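Local coordinates for protein putative succinylglutamate desuccinylase / aspartoacylase (PDB 3FMC) that probably acts as a zinc-dependent hydrolase of the succinylglutamate desuccinylase / aspartoacylase family, at residues 6-11 with 19-24; 40-45 with 73-78. One frame throughout, in Å; residues are numbered along the deposited sequence. Where two conformers were deposited one is given.

Interaction 1 (6-11 with 19-24); sequences KHEVRV and PLSLPV
Val24 lies beside His7 at one end of an antiparallel beta hairpin made by strands 4-13 and 19-27, and it has the most surface buried by this contact. Its CB sits over one face of the imidazole in a CH-pi contact, offset toward the rim, and its CG1 comes within 3.5 Å of His7 CE1. The ring stands there because CG of His7 lies between the backbone N and the carbonyl carbon (chi1 76°), which lifts the imidazole off the strand next to Val24. A water in the ring plane bridges the two as well, 2.8 Å from His7 ND1, and it donates to Val24 O. The other methyl of Val24, CG2, reaches along the same face of the hairpin to meet Val9 CG2 at 3.7 Å.

Further along, Val11 and Leu22 meet at about a right angle, with Val11 CG1 3.6 Å from Leu22 CG. Helix 150-163 covers this part of the hairpin: Leu154 and Thr157 touch Val11, and Leu158 touches Leu22.

The backbones are joined by a regular antiparallel ladder. His7 with Val24 and Val9 with Leu22 are hydrogen-bonded pairs, each closed by two backbone bonds, and Val11 N continues the series to Leu20 O at 2.9 Å. Glu8 with Pro23 and Arg10 with Ser21 are the non-hydrogen-bonded pairs between, and their side chains project from the opposite face, which is more polar. There Lys6 NZ makes a 2.7 Å salt bridge to Glu8 OE2, while Glu8 OE1 is only weakly placed against Ser21 OG. The Arg10 chain, bent at chi2 and chi3, crosses Pro19 at about a right angle. Pro19 CB lies against one face of the guanidinium, offset toward its rim and 3.4 Å from Arg10 NE, while NH1 bonds to Gly12 O.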
# COMPACT_ATOMS: atom_id res chain seq x y z
N LYS C 6 -33.44 -4.93 12.22
CA LYS C 6 -32.14 -4.37 11.77
C LYS C 6 -32.16 -2.86 11.75
O LYS C 6 -33.11 -2.28 11.28
CB LYS C 6 -31.77 -4.82 10.36
CG LYS C 6 -30.60 -4.01 9.76
CD LYS C 6 -30.23 -4.46 8.37
CE LYS C 6 -29.36 -3.44 7.64
NZ LYS C 6 -30.12 -2.27 7.12
N HIS C 7 -31.08 -2.24 12.23
CA HIS C 7 -30.92 -0.80 12.17
C HIS C 7 -29.48 -0.52 11.76
O HIS C 7 -28.62 -1.38 11.84
CB HIS C 7 -31.38 -0.06 13.43
CG HIS C 7 -30.45 -0.15 14.59
ND1 HIS C 7 -30.45 -1.21 15.47
CD2 HIS C 7 -29.57 0.76 15.08
CE1 HIS C 7 -29.56 -0.97 16.42
NE2 HIS C 7 -29.01 0.21 16.21
N GLU C 8 -29.24 0.67 11.26
CA GLU C 8 -27.91 1.06 10.83
C GLU C 8 -27.36 2.09 11.77
O GLU C 8 -28.09 2.97 12.25
CB GLU C 8 -27.93 1.58 9.41
CG GLU C 8 -28.57 0.60 8.50
CD GLU C 8 -27.98 0.59 7.13
OE1 GLU C 8 -27.29 1.56 6.74
OE2 GLU C 8 -28.19 -0.43 6.45
N VAL C 9 -26.07 1.96 12.05
CA VAL C 9 -25.38 2.85 12.94
C VAL C 9 -24.21 3.46 12.15
O VAL C 9 -23.42 2.73 11.56
CB VAL C 9 -24.90 2.09 14.16
CG1 VAL C 9 -23.90 2.88 15.00
CG2 VAL C 9 -26.14 1.64 14.99
N ARG C 10 -24.17 4.78 12.14
CA ARG C 10 -23.12 5.53 11.45
C ARG C 10 -21.83 5.58 12.27
O ARG C 10 -21.86 5.91 13.47
CB ARG C 10 -23.59 6.96 11.25
CG ARG C 10 -22.72 7.72 10.34
CD ARG C 10 -23.11 7.51 8.89
NE ARG C 10 -23.91 8.65 8.44
CZ ARG C 10 -23.39 9.84 8.12
NH1 ARG C 10 -22.07 10.07 8.22
NH2 ARG C 10 -24.19 10.82 7.71
N VAL C 11 -20.70 5.29 11.62
CA VAL C 11 -19.40 5.27 12.30
C VAL C 11 -18.37 6.16 11.62
O VAL C 11 -17.25 6.28 12.12
CB VAL C 11 -18.83 3.82 12.40
CG1 VAL C 11 -19.75 2.90 13.30
CG2 VAL C 11 -18.68 3.18 11.00
N PRO C 19 -21.39 7.78 3.55
CA PRO C 19 -21.29 7.50 4.96
C PRO C 19 -20.74 6.08 5.18
O PRO C 19 -20.80 5.25 4.27
CB PRO C 19 -22.76 7.56 5.43
CG PRO C 19 -23.51 7.13 4.31
CD PRO C 19 -22.78 7.70 3.08
N LEU C 20 -20.10 5.89 6.33
CA LEU C 20 -19.62 4.57 6.78
C LEU C 20 -20.66 4.17 7.84
O LEU C 20 -20.90 4.91 8.77
CB LEU C 20 -18.20 4.65 7.37
CG LEU C 20 -17.03 4.91 6.36
CD1 LEU C 20 -15.72 5.25 7.08
CD2 LEU C 20 -16.86 3.72 5.37
N SER C 21 -21.32 3.03 7.61
CA SER C 21 -22.33 2.52 8.51
C SER C 21 -22.24 1.01 8.67
O SER C 21 -21.65 0.29 7.81
CB SER C 21 -23.73 2.96 8.14
OG SER C 21 -24.07 2.45 6.89
N LEU C 22 -22.82 0.55 9.80
CA LEU C 22 -22.80 -0.84 10.22
C LEU C 22 -24.25 -1.33 10.30
O LEU C 22 -25.11 -0.59 10.75
CB LEU C 22 -22.23 -0.97 11.66
CG LEU C 22 -20.95 -0.26 12.09
CD1 LEU C 22 -20.49 -0.66 13.45
CD2 LEU C 22 -19.87 -0.53 11.05
N PRO C 23 -24.50 -2.59 9.92
CA PRO C 23 -25.81 -3.21 10.11
C PRO C 23 -25.82 -3.84 11.51
O PRO C 23 -24.88 -4.54 11.87
CB PRO C 23 -25.85 -4.30 9.04
CG PRO C 23 -24.44 -4.69 8.83
CD PRO C 23 -23.55 -3.53 9.29
N VAL C 24 -26.82 -3.49 12.32
CA VAL C 24 -27.00 -4.03 13.69
C VAL C 24 -28.27 -4.86 13.71
O VAL C 24 -29.36 -4.29 13.47
CB VAL C 24 -27.05 -2.90 14.71
CG1 VAL C 24 -27.15 -3.46 16.19
CG2 VAL C 24 -25.83 -2.00 14.53
O HOH W 1 -31.63 -3.75 15.34

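Interaction 2 (40-45 with 73-78); sequences ANVHGA and PLANPL
Asn76 reaches Val42 from the N-cap position of helix 77-80, where the parallel strands 36-40 and 69-72 run out into the loops of the catalytic alpha/beta domain. Its ND2 donates to Val42 O over 2.8 Å at an N-H...O angle of 170°. The bond lies in both the carbonyl plane and the amide plane. With CG anti to the backbone N (chi1 -179°), the amide extends across to Val42, and on its other side OD1 makes a weak capping bond to Gly79 N; together the two bonds set which way round the amide lies.

One step back, Ala75 N binds Ala40 O at 3.0 Å, the second hydrogen bond between the segments. The CB of Ala75 also packs on Val42 CG2, 3.8 Å away.

Asn41 forms the next shell. Its ND2 holds the turn of its own loop through two carbonyls, Gly44 O at 3.0 Å and His43 O at 2.9 Å, approaching each from above the carbonyl plane. Asn50 links both segments, giving its ND2 to Asn41 OD1 and its OD1 to Leu74 N. The turn carries His43, which with Glu46 and His172 may form the zinc site, as in relatives of this family; His43 NE2 is hydrogen-bonded to Asn99 OD1.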
# COMPACT_ATOMS: atom_id res chain seq x y z
N ALA C 40 -18.16 -8.69 14.48
CA ALA C 40 -17.20 -9.36 13.63
C ALA C 40 -16.58 -8.36 12.67
O ALA C 40 -17.24 -7.38 12.27
CB ALA C 40 -17.89 -10.44 12.77
N ASN C 41 -15.37 -8.70 12.24
CA ASN C 41 -14.69 -8.08 11.05
C ASN C 41 -14.25 -6.64 11.32
O ASN C 41 -14.27 -5.77 10.41
CB ASN C 41 -15.65 -8.21 9.83
CG ASN C 41 -14.96 -8.24 8.44
OD1 ASN C 41 -15.68 -8.20 7.42
ND2 ASN C 41 -13.64 -8.34 8.38
N VAL C 42 -13.89 -6.36 12.57
CA VAL C 42 -13.28 -5.08 12.93
C VAL C 42 -11.94 -5.01 12.18
O VAL C 42 -11.54 -3.93 11.67
CB VAL C 42 -13.17 -4.88 14.47
CG1 VAL C 42 -12.22 -3.69 14.83
CG2 VAL C 42 -14.56 -4.57 15.09
N HIS C 43 -11.23 -6.15 12.10
CA HIS C 43 -10.05 -6.28 11.23
C HIS C 43 -10.55 -6.77 9.87
O HIS C 43 -11.15 -7.87 9.74
CB HIS C 43 -9.00 -7.22 11.79
CG HIS C 43 -8.27 -6.69 12.97
ND1 HIS C 43 -8.05 -7.45 14.08
CD2 HIS C 43 -7.71 -5.48 13.22
CE1 HIS C 43 -7.34 -6.75 14.96
NE2 HIS C 43 -7.15 -5.54 14.47
N GLY C 44 -10.39 -5.91 8.85
CA GLY C 44 -10.98 -6.13 7.51
C GLY C 44 -10.77 -7.49 6.83
O GLY C 44 -11.64 -7.98 6.11
N ALA C 45 -9.59 -8.08 6.98
CA ALA C 45 -9.28 -9.38 6.37
C ALA C 45 -9.93 -10.55 7.10
O ALA C 45 -9.97 -11.64 6.56
CB ALA C 45 -7.78 -9.63 6.34
N PRO C 73 -22.19 -7.72 12.20
CA PRO C 73 -21.24 -8.22 11.20
C PRO C 73 -20.72 -6.97 10.45
O PRO C 73 -21.29 -5.87 10.57
CB PRO C 73 -22.10 -9.08 10.28
CG PRO C 73 -23.47 -8.42 10.36
CD PRO C 73 -23.60 -7.89 11.77
N LEU C 74 -19.63 -7.13 9.70
CA LEU C 74 -19.14 -6.05 8.86
C LEU C 74 -18.93 -4.78 9.65
O LEU C 74 -19.31 -3.67 9.23
CB LEU C 74 -20.11 -5.85 7.67
CG LEU C 74 -20.42 -7.05 6.78
CD1 LEU C 74 -21.67 -6.84 5.92
CD2 LEU C 74 -19.22 -7.52 5.93
N ALA C 75 -18.28 -4.96 10.79
CA ALA C 75 -18.20 -3.87 11.78
C ALA C 75 -17.23 -2.71 11.43
O ALA C 75 -17.22 -1.71 12.12
CB ALA C 75 -17.91 -4.40 13.21
N ASN C 76 -16.47 -2.85 10.35
CA ASN C 76 -15.51 -1.82 9.94
C ASN C 76 -15.43 -1.72 8.43
O ASN C 76 -14.47 -2.18 7.82
CB ASN C 76 -14.16 -2.14 10.56
CG ASN C 76 -13.08 -1.10 10.21
OD1 ASN C 76 -13.40 -0.01 9.73
ND2 ASN C 76 -11.83 -1.43 10.49
N PRO C 77 -16.43 -1.07 7.80
CA PRO C 77 -16.40 -1.05 6.34
C PRO C 77 -15.14 -0.39 5.73
O PRO C 77 -14.67 -0.83 4.67
CB PRO C 77 -17.72 -0.31 5.96
CG PRO C 77 -18.08 0.45 7.20
CD PRO C 77 -17.64 -0.40 8.35
N LEU C 78 -14.55 0.60 6.41
CA LEU C 78 -13.36 1.28 5.87
C LEU C 78 -12.22 0.26 5.76
O LEU C 78 -11.51 0.21 4.76
CB LEU C 78 -12.98 2.48 6.75
CG LEU C 78 -11.87 3.40 6.26
CD1 LEU C 78 -12.04 3.87 4.89
CD2 LEU C 78 -11.76 4.61 7.20

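Interaction 1 is a partly buried hairpin nearer the surface of the chain, whereas all the touching residues of interaction 2 are buried. The first relies on a repeating backbone ladder with a mostly apolar face, His7 at its edge, and a more polar one; the second uses two separate hydrogen bonds and asparagine amides beside a possible metal site. They are neighbours, their centres about 12 Å apart. Leu22 and Pro23 of the hairpin pack on segment 73-78, with Leu22 CD2 3.5 Å from Pro77 CD. Leu158 of helix 150-163 packs on both contacts, reaching Val42 in interaction 2.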